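Local coordinates for quinone reductase (Klebsiella pneumoniae subsp. pneumoniae, PDB 4GI5), which binds FAD and probably works as an NAD(P)H dehydrogenase that reduces quinones, at residues L27-A30 and R35-N38; P248-N253 and L262-E267. One frame throughout, in Å; residues are numbered along the deposited sequence.

The two contacts follow one another along the chain and lie on opposite sides of its centre, their own centres about 35 Å apart and their nearest atoms about 17 Å apart. Interaction 1 belongs to the flavodoxin-like core: it joins strand 24-29 of the five-stranded parallel sheet to the start of helix 37-51, where the diphosphate of FAD is bound. Interaction 2 comes much later, in the C-terminal part that follows helix 224-239, and ties a loop to the small antiparallel pair 257-258 and 263-264. They share no strand or helix. Both touch the second subunit, consistent with each part contributing to the dimer interface.

Interaction 1. Residues L27-A30 and R35-N38; sequences LIYA and RSLN. With FAD (flavin-adenine dinucleotide), chain H.
Tyr29, at the end of strand 24-29, reaches the first turn of helix 37-51 by van der Waals contact. With CG anti to the backbone N (chi1 164°), the ring lies between strand and helix, its CE1 3.7 Å from Asn38 O, which approaches obliquely, and 4.1 Å from Asn38 CB. Asn38 O is itself hydrogen-bonded to Gln119 NE2. Tyr29 OH merely touches Ser36 OG, at 3.8 Å. A long flat side chain suits this place, since its ring also receives Lys42 in a cation-pi contact.

Three hydrogen bonds run from the helix start to the FAD diphosphate. Leu37 N donates to FAD O1A at 3.1 Å, while the apolar Leu37 side chain lies against the adenosine. Asn38 grips the other phosphate twice, N and ND2 each 2.9 Å from FAD O1P, the ND2 bond nearly straight (169°). ND2 also bonds Thr174, which helps fix the amide's rotation. Backbone N-H groups at a helix start would probably favour the negative diphosphate.

Ser36 is the N-cap. With OG between the backbone N and the carbonyl carbon (chi1 58°), its short hydroxyl turns to the helix end, hydrogen-bonded to Gly39 N and also to Glu33 O. Strand, loop and capped helix start form part of the phosphate-binding site of a flavodoxin-like beta-alpha-beta unit.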
ATOM      1  N   LEU B  27      14.352 -11.396   8.162  1.00 16.37           N
ATOM      2  CA  LEU B  27      13.278 -11.703   7.167  1.00 17.52           C
ATOM      3  C   LEU B  27      11.938 -11.372   7.785  1.00 18.81           C
ATOM      4  O   LEU B  27      11.541 -11.924   8.829  1.00 17.57           O
ATOM      5  CB  LEU B  27      13.283 -13.178   6.722  1.00 18.05           C
ATOM      6  CG  LEU B  27      12.115 -13.608   5.784  1.00 18.47           C
ATOM      7  CD1 LEU B  27      12.264 -12.998   4.441  1.00 20.05           C
ATOM      8  CD2 LEU B  27      12.126 -15.113   5.606  1.00 21.11           C
ATOM      9  N   ILE B  28      11.261 -10.376   7.211  1.00 15.42           N
ATOM     10  CA  ILE B  28       9.873 -10.026   7.593  1.00 15.13           C
ATOM     11  C   ILE B  28       9.000 -10.755   6.616  1.00 16.52           C
ATOM     12  O   ILE B  28       9.087 -10.504   5.382  1.00 15.73           O
ATOM     13  CB  ILE B  28       9.625  -8.491   7.569  1.00 14.50           C
ATOM     14  CG1 ILE B  28      10.661  -7.643   8.314  1.00 18.72           C
ATOM     15  CG2 ILE B  28       8.243  -8.254   8.139  1.00 17.55           C
ATOM     16  CD1 ILE B  28      10.772  -8.025   9.764  1.00 19.85           C
ATOM     17  N   TYR B  29       8.092 -11.611   7.072  1.00 16.32           N
ATOM     18  CA  TYR B  29       7.373 -12.588   6.226  1.00 15.03           C
ATOM     19  C   TYR B  29       5.885 -12.518   6.535  1.00 14.23           C
ATOM     20  O   TYR B  29       5.469 -12.585   7.677  1.00 15.36           O
ATOM     21  CB  TYR B  29       7.901 -14.010   6.494  1.00 15.84           C
ATOM     22  CG  TYR B  29       7.054 -15.143   6.002  1.00 15.62           C
ATOM     23  CD1 TYR B  29       7.062 -15.537   4.643  1.00 17.21           C
ATOM     24  CD2 TYR B  29       6.219 -15.838   6.850  1.00 16.15           C
ATOM     25  CE1 TYR B  29       6.263 -16.594   4.225  1.00 17.29           C
ATOM     26  CE2 TYR B  29       5.426 -16.889   6.407  1.00 17.08           C
ATOM     27  CZ  TYR B  29       5.503 -17.268   5.069  1.00 18.60           C
ATOM     28  OH  TYR B  29       4.677 -18.304   4.678  1.00 21.85           O
ATOM     29  N   ALA B  30       5.067 -12.317   5.512  1.00 12.39           N
ATOM     30  CA  ALA B  30       3.625 -12.204   5.607  1.00 13.99           C
ATOM     31  C   ALA B  30       2.873 -13.173   4.737  1.00 14.95           C
ATOM     32  O   ALA B  30       2.616 -12.913   3.589  1.00 16.55           O
ATOM     33  CB  ALA B  30       3.206 -10.755   5.260  1.00 14.91           C
ATOM     34  N   ARG B  35       2.185 -24.004   4.379  1.00 18.00           N
ATOM     35  CA  ARG B  35       2.392 -24.865   3.182  1.00 16.95           C
ATOM     36  C   ARG B  35       2.235 -24.166   1.803  1.00 17.89           C
ATOM     37  O   ARG B  35       2.301 -24.781   0.773  1.00 16.78           O
ATOM     38  CB  ARG B  35       1.424 -26.082   3.252  1.00 17.86           C
ATOM     39  CG  ARG B  35       1.680 -26.903   4.543  1.00 18.80           C
ATOM     40  CD  ARG B  35       0.543 -27.954   4.677  1.00 18.86           C
ATOM     41  NE  ARG B  35       0.669 -28.841   3.522  1.00 19.78           N
ATOM     42  CZ  ARG B  35      -0.325 -29.722   3.232  1.00 23.42           C
ATOM     43  NH1 ARG B  35      -1.341 -29.782   3.975  1.00 23.62           N
ATOM     44  NH2 ARG B  35      -0.238 -30.502   2.224  1.00 28.56           N
ATOM     45  N   SER B  36       2.111 -22.813   1.824  1.00 16.51           N
ATOM     46  CA  SER B  36       1.953 -22.039   0.605  1.00 14.13           C
ATOM     47  C   SER B  36       3.204 -22.002  -0.175  1.00 15.56           C
ATOM     48  O   SER B  36       4.295 -22.372   0.303  1.00 16.72           O
ATOM     49  CB  SER B  36       1.670 -20.553   1.052  1.00 16.82           C
ATOM     50  OG  SER B  36       2.669 -19.972   1.867  1.00 15.12           O
ATOM     51  N   LEU B  37       3.119 -21.534  -1.408  1.00 14.64           N
ATOM     52  CA  LEU B  37       4.279 -21.192  -2.167  1.00 15.05           C
ATOM     53  C   LEU B  37       5.224 -20.296  -1.398  1.00 14.22           C
ATOM     54  O   LEU B  37       6.442 -20.466  -1.338  1.00 14.57           O
ATOM     55  CB  LEU B  37       3.793 -20.604  -3.509  1.00 15.16           C
ATOM     56  CG  LEU B  37       4.958 -20.141  -4.377  1.00 16.96           C
ATOM     57  CD1 LEU B  37       5.846 -21.266  -4.919  1.00 18.23           C
ATOM     58  CD2 LEU B  37       4.453 -19.366  -5.581  1.00 18.39           C
ATOM     59  N   ASN B  38       4.686 -19.200  -0.834  1.00 13.83           N
ATOM     60  CA  ASN B  38       5.492 -18.328  -0.007  1.00 13.86           C
ATOM     61  C   ASN B  38       6.195 -19.043   1.186  1.00 14.84           C
ATOM     62  O   ASN B  38       7.357 -18.800   1.467  1.00 16.89           O
ATOM     63  CB  ASN B  38       4.667 -17.150   0.540  1.00 13.75           C
ATOM     64  CG  ASN B  38       4.720 -15.964  -0.419  1.00 15.26           C
ATOM     65  OD1 ASN B  38       5.637 -15.153  -0.311  1.00 17.05           O
ATOM     66  ND2 ASN B  38       3.853 -15.944  -1.393  1.00 14.21           N
TER
HETATM   67  PA  FAD H 301      -0.281 -20.551  -3.022  1.00 16.39           P
HETATM   68  O1A FAD H 301       0.068 -21.092  -1.697  1.00 17.84           O
HETATM   69  O2A FAD H 301      -1.634 -20.302  -3.497  1.00 16.72           O
HETATM   70  O5B FAD H 301       0.380 -21.499  -4.181  1.00 15.27           O
HETATM   71  C5B FAD H 301       0.488 -21.166  -5.580  1.00 15.90           C
HETATM   72  C4B FAD H 301       0.866 -22.399  -6.335  1.00 15.78           C
HETATM   73  O4B FAD H 301       2.213 -22.696  -6.042  1.00 17.51           O
HETATM   74  C3B FAD H 301      -0.025 -23.581  -6.041  1.00 21.19           C
HETATM   75  O3B FAD H 301      -0.369 -24.112  -7.312  1.00 22.56           O
HETATM   76  C2B FAD H 301       0.956 -24.460  -5.321  1.00 21.19           C
HETATM   77  O2B FAD H 301       0.623 -25.871  -5.381  1.00 23.06           O
HETATM   78  C1B FAD H 301       2.308 -24.173  -5.880  1.00 19.70           C
HETATM   79  N9A FAD H 301       3.373 -24.565  -4.917  1.00 20.39           N
HETATM   80  C8A FAD H 301       3.453 -24.438  -3.485  1.00 18.31           C
HETATM   81  N7A FAD H 301       4.562 -24.947  -2.999  1.00 26.92           N
HETATM   82  C5A FAD H 301       5.101 -25.502  -4.122  1.00 20.92           C
HETATM   83  C6A FAD H 301       6.262 -26.350  -4.395  1.00 28.41           C
HETATM   84  N6A FAD H 301       6.994 -26.542  -3.347  1.00 22.41           N
HETATM   85  N1A FAD H 301       6.578 -26.770  -5.669  1.00 28.60           N
HETATM   86  C2A FAD H 301       5.794 -26.428  -6.686  1.00 28.44           C
HETATM   87  N3A FAD H 301       4.653 -25.664  -6.483  1.00 22.23           N
HETATM   88  C4A FAD H 301       4.402 -25.245  -5.294  1.00 22.29           C
HETATM   89  N1  FAD H 301      -1.797 -10.816  -8.004  1.00 13.50           N
HETATM   90  C2  FAD H 301      -1.331  -9.744  -8.679  1.00 14.89           C
HETATM   91  O2  FAD H 301      -0.548  -9.876  -9.714  1.00 14.76           O
HETATM   92  N3  FAD H 301      -1.667  -8.457  -8.305  1.00 12.62           N
HETATM   93  C4  FAD H 301      -2.568  -8.212  -7.335  1.00 12.93           C
HETATM   94  O4  FAD H 301      -2.800  -7.059  -6.948  1.00 13.54           O
HETATM   95  C4X FAD H 301      -3.099  -9.347  -6.628  1.00 13.08           C
HETATM   96  N5  FAD H 301      -3.960  -9.153  -5.586  1.00 14.11           N
HETATM   97  C5X FAD H 301      -4.389 -10.267  -4.815  1.00 13.75           C
HETATM   98  C6  FAD H 301      -5.142 -10.086  -3.756  1.00 13.19           C
HETATM   99  C7  FAD H 301      -5.485 -11.142  -2.914  1.00 15.20           C
HETATM  100  C7M FAD H 301      -6.324 -10.915  -1.711  1.00 17.91           C
HETATM  101  C8  FAD H 301      -5.092 -12.456  -3.266  1.00 12.97           C
HETATM  102  C8M FAD H 301      -5.521 -13.613  -2.405  1.00 15.35           C
HETATM  103  C9  FAD H 301      -4.333 -12.674  -4.372  1.00 13.42           C
HETATM  104  C9A FAD H 301      -3.930 -11.567  -5.174  1.00 12.52           C
HETATM  105  N10 FAD H 301      -3.047 -11.718  -6.221  1.00 12.94           N
HETATM  106  C10 FAD H 301      -2.599 -10.634  -6.963  1.00 11.98           C
HETATM  107  C1' FAD H 301      -2.487 -13.028  -6.581  1.00 13.10           C
HETATM  108  C2' FAD H 301      -1.373 -13.286  -5.564  1.00 12.75           C
HETATM  109  O2' FAD H 301      -0.219 -12.446  -5.663  1.00 13.05           O
HETATM  110  C3' FAD H 301      -0.884 -14.769  -5.650  1.00 14.10           C
HETATM  111  O3' FAD H 301      -2.056 -15.530  -5.264  1.00 14.79           O
HETATM  112  C4' FAD H 301       0.245 -15.115  -4.672  1.00 13.68           C
HETATM  113  O4' FAD H 301       1.421 -14.513  -5.110  1.00 15.06           O
HETATM  114  C5' FAD H 301       0.515 -16.644  -4.696  1.00 13.79           C
HETATM  115  O5' FAD H 301       1.420 -16.941  -3.682  1.00 14.16           O
HETATM  116  P   FAD H 301       0.887 -17.915  -2.470  1.00 15.10           P
HETATM  117  O1P FAD H 301       2.040 -18.140  -1.572  1.00 14.42           O
HETATM  118  O2P FAD H 301      -0.350 -17.450  -1.844  1.00 14.25           O
HETATM  119  O3P FAD H 301       0.611 -19.222  -3.380  1.00 15.18           O

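Interaction 2. Residues P248-N253 and L262-E267; sequences PFRRQN and LTLRPE
A loop beyond helix 224-239 packs against the second, weakly bonded strand of a small antiparallel hairpin, 257-258 with 263-264, and the residue before it, without touching the flavin; a bound FAD lies about 10 Å from the Leu262 side chain. Two leucines supply the apolar surface. Leu264 CD1 touches the aliphatic stem of Arg250, 3.6 Å from Arg250 CD and 3.8 Å from Arg250 NE, the two side chains crossing at about a right angle. Arginine suits the position because its extended chain (chi2 -178°, chi3 -171°) offers methylenes to the leucine while NH1 forms a salt bridge with Asp256 and NE is hydrogen-bonded to Val277 O.

Leu262 meets Gln252 at an angle, with Leu262 CD1 3.7 Å from Gln252 OE1. The buried amide is satisfied at both ends: OE1 accepts from Arg158, and NE2 donates to Trp155 O; Gln252 NE2 also donates to Asn253 OD1 at 2.9 Å. That nearly straight bond (175°) keeps Asn253 OD1 in the Gln252 amide plane, though the donor stands tilted from the Asn253 carbonyl plane; it probably steadies the amide.

Arg185 of the second subunit bonds Leu264 O, and Leu262 and Leu264 make backbone bonds to that subunit. Within the chain, Tyr257 of strand 257-258 packs on Arg250 and Leu264, and Trp155 of strand 154-155 adjoins Leu262.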
ATOM      1  N   PRO B 248      19.560   3.275  -7.632  1.00 16.93           N
ATOM      2  CA  PRO B 248      20.360   4.520  -7.405  1.00 18.65           C
ATOM      3  C   PRO B 248      19.372   5.735  -7.115  1.00 18.30           C
ATOM      4  O   PRO B 248      19.281   6.733  -7.848  1.00 18.41           O
ATOM      5  CB  PRO B 248      21.111   4.687  -8.769  1.00 17.12           C
ATOM      6  CG  PRO B 248      20.149   4.193  -9.764  1.00 20.16           C
ATOM      7  CD  PRO B 248      19.577   2.911  -9.078  1.00 20.30           C
ATOM      8  N   PHE B 249      18.563   5.572  -6.070  1.00 16.37           N
ATOM      9  CA  PHE B 249      17.684   6.614  -5.676  1.00 16.30           C
ATOM     10  C   PHE B 249      18.523   7.852  -5.235  1.00 16.13           C
ATOM     11  O   PHE B 249      19.579   7.710  -4.574  1.00 16.47           O
ATOM     12  CB  PHE B 249      16.799   6.194  -4.505  1.00 16.72           C
ATOM     13  CG  PHE B 249      15.750   5.161  -4.860  1.00 14.96           C
ATOM     14  CD1 PHE B 249      14.802   5.422  -5.840  1.00 14.80           C
ATOM     15  CD2 PHE B 249      15.587   4.083  -4.059  1.00 14.44           C
ATOM     16  CE1 PHE B 249      13.764   4.513  -6.108  1.00 17.06           C
ATOM     17  CE2 PHE B 249      14.527   3.177  -4.326  1.00 15.34           C
ATOM     18  CZ  PHE B 249      13.650   3.409  -5.285  1.00 16.36           C
ATOM     19  N   ARG B 250      17.981   9.031  -5.473  1.00 16.17           N
ATOM     20  CA  ARG B 250      18.671  10.292  -5.191  1.00 17.23           C
ATOM     21  C   ARG B 250      18.518  10.664  -3.720  1.00 16.85           C
ATOM     22  O   ARG B 250      17.371  10.660  -3.167  1.00 15.50           O
ATOM     23  CB  ARG B 250      18.180  11.408  -6.066  1.00 15.87           C
ATOM     24  CG  ARG B 250      18.442  11.263  -7.538  1.00 18.65           C
ATOM     25  CD  ARG B 250      17.932  12.471  -8.236  1.00 21.56           C
ATOM     26  NE  ARG B 250      17.948  12.351  -9.677  1.00 21.31           N
ATOM     27  CZ  ARG B 250      19.029  12.578 -10.411  1.00 28.01           C
ATOM     28  NH1 ARG B 250      20.173  12.926  -9.817  1.00 26.98           N
ATOM     29  NH2 ARG B 250      18.911  12.509 -11.697  1.00 30.42           N
ATOM     30  N   ARG B 251      19.571  11.061  -3.029  1.00 15.23           N
ATOM     31  CA  ARG B 251      19.443  11.543  -1.674  1.00 16.62           C
ATOM     32  C   ARG B 251      18.738  12.891  -1.590  1.00 14.99           C
ATOM     33  O   ARG B 251      18.905  13.740  -2.456  1.00 16.39           O
ATOM     34  CB  ARG B 251      20.787  11.585  -0.950  1.00 17.77           C
ATOM     35  CG  ARG B 251      21.473  10.245  -0.902  1.00 18.35           C
ATOM     36  CD  ARG B 251      22.023   9.912   0.457  1.00 22.35           C
ATOM     37  NE  ARG B 251      23.231  10.700   0.771  1.00 23.12           N
ATOM     38  CZ  ARG B 251      23.844  10.705   1.964  1.00 25.12           C
ATOM     39  NH1 ARG B 251      24.955  11.482   2.114  1.00 25.42           N
ATOM     40  NH2 ARG B 251      23.432   9.996   3.008  1.00 24.12           N
ATOM     41  N   GLN B 252      17.965  13.106  -0.529  1.00 15.25           N
ATOM     42  CA  GLN B 252      17.210  14.326  -0.433  1.00 15.07           C
ATOM     43  C   GLN B 252      18.073  15.595  -0.143  1.00 16.49           C
ATOM     44  O   GLN B 252      17.840  16.613  -0.751  1.00 17.93           O
ATOM     45  CB  GLN B 252      16.224  14.260   0.721  1.00 14.21           C
ATOM     46  CG  GLN B 252      15.345  15.489   0.895  1.00 15.47           C
ATOM     47  CD  GLN B 252      14.390  15.324   2.060  1.00 15.45           C
ATOM     48  OE1 GLN B 252      13.221  14.831   1.925  1.00 15.73           O
ATOM     49  NE2 GLN B 252      14.840  15.736   3.222  1.00 16.07           N
ATOM     50  N   ASN B 253      19.026  15.420   0.749  1.00 16.82           N
ATOM     51  CA  ASN B 253      19.614  16.609   1.461  1.00 16.09           C
ATOM     52  C   ASN B 253      20.999  17.007   0.923  1.00 20.85           C
ATOM     53  O   ASN B 253      21.619  17.834   1.521  1.00 20.17           O
ATOM     54  CB  ASN B 253      19.733  16.385   2.941  1.00 16.65           C
ATOM     55  CG  ASN B 253      18.378  16.211   3.611  1.00 17.55           C
ATOM     56  OD1 ASN B 253      17.461  16.983   3.383  1.00 17.42           O
ATOM     57  ND2 ASN B 253      18.319  15.291   4.520  1.00 18.48           N
ATOM     58  N   LEU B 262      11.423  20.564  -1.874  1.00 17.20           N
ATOM     59  CA  LEU B 262      11.831  19.168  -2.155  1.00 17.33           C
ATOM     60  C   LEU B 262      11.483  18.763  -3.562  1.00 18.49           C
ATOM     61  O   LEU B 262      11.024  17.655  -3.831  1.00 18.07           O
ATOM     62  CB  LEU B 262      11.196  18.225  -1.117  1.00 15.92           C
ATOM     63  CG  LEU B 262      11.379  18.573   0.340  1.00 17.62           C
ATOM     64  CD1 LEU B 262      10.797  17.510   1.260  1.00 16.00           C
ATOM     65  CD2 LEU B 262      12.828  18.892   0.666  1.00 18.28           C
ATOM     66  N   THR B 263      11.762  19.648  -4.515  1.00 17.18           N
ATOM     67  CA  THR B 263      11.608  19.370  -5.915  1.00 16.94           C
ATOM     68  C   THR B 263      12.974  19.218  -6.572  1.00 18.43           C
ATOM     69  O   THR B 263      13.928  19.909  -6.150  1.00 17.40           O
ATOM     70  CB  THR B 263      10.775  20.456  -6.692  1.00 20.30           C
ATOM     71  OG1 THR B 263      11.375  21.734  -6.468  1.00 20.52           O
ATOM     72  CG2 THR B 263       9.355  20.515  -6.099  1.00 20.57           C
ATOM     73  N   LEU B 264      13.076  18.309  -7.532  1.00 16.93           N
ATOM     74  CA  LEU B 264      14.344  17.968  -8.133  1.00 17.26           C
ATOM     75  C   LEU B 264      14.901  19.264  -8.862  1.00 19.29           C
ATOM     76  O   LEU B 264      14.166  19.943  -9.574  1.00 19.87           O
ATOM     77  CB  LEU B 264      14.207  16.896  -9.126  1.00 16.96           C
ATOM     78  CG  LEU B 264      15.504  16.371  -9.701  1.00 16.19           C
ATOM     79  CD1 LEU B 264      16.328  15.656  -8.685  1.00 19.02           C
ATOM     80  CD2 LEU B 264      15.244  15.465 -10.865  1.00 19.67           C
ATOM     81  N   ARG B 265      16.116  19.617  -8.540  1.00 19.79           N
ATOM     82  CA  ARG B 265      16.620  20.899  -9.182  1.00 20.93           C
ATOM     83  C   ARG B 265      16.540  20.856 -10.695  1.00 19.36           C
ATOM     84  O   ARG B 265      16.772  19.809 -11.340  1.00 19.83           O
ATOM     85  CB  ARG B 265      18.016  21.258  -8.620  1.00 23.40           C
ATOM     86  CG  ARG B 265      19.162  20.388  -8.969  1.00 24.18           C
ATOM     87  CD  ARG B 265      20.374  21.031  -8.288  1.00 27.07           C
ATOM     88  NE  ARG B 265      21.479  20.161  -8.500  1.00 26.72           N
ATOM     89  CZ  ARG B 265      22.219  20.090  -9.608  1.00 35.17           C
ATOM     90  NH1 ARG B 265      21.992  20.886 -10.671  1.00 33.83           N
ATOM     91  NH2 ARG B 265      23.217  19.214  -9.653  1.00 30.48           N
ATOM     92  N   PRO B 266      16.295  22.028 -11.304  1.00 24.18           N
ATOM     93  CA  PRO B 266      15.894  22.050 -12.749  1.00 27.49           C
ATOM     94  C   PRO B 266      16.941  21.473 -13.712  1.00 24.64           C
ATOM     95  O   PRO B 266      16.589  20.863 -14.761  1.00 28.26           O
ATOM     96  CB  PRO B 266      15.523  23.515 -13.031  1.00 29.66           C
ATOM     97  CG  PRO B 266      15.928  24.285 -11.846  1.00 32.75           C
ATOM     98  CD  PRO B 266      16.155  23.324 -10.643  1.00 28.49           C
ATOM     99  N   GLU B 267      18.194  21.544 -13.350  1.00 27.56           N
ATOM    100  CA  GLU B 267      19.172  20.943 -14.257  1.00 34.12           C
ATOM    101  C   GLU B 267      19.274  19.462 -14.271  1.00 35.50           C
ATOM    102  O   GLU B 267      19.904  18.914 -15.165  1.00 30.59           O
ATOM    103  CB  GLU B 267      20.566  21.533 -13.976  1.00 40.26           C
ATOM    104  CG  GLU B 267      20.549  23.002 -14.336  1.00 52.64           C
ATOM    105  CD  GLU B 267      21.888  23.670 -14.091  1.00 69.47           C
ATOM    106  OE1 GLU B 267      22.662  23.157 -13.233  1.00 82.88           O
ATOM    107  OE2 GLU B 267      22.147  24.710 -14.757  1.00 60.59           O
TER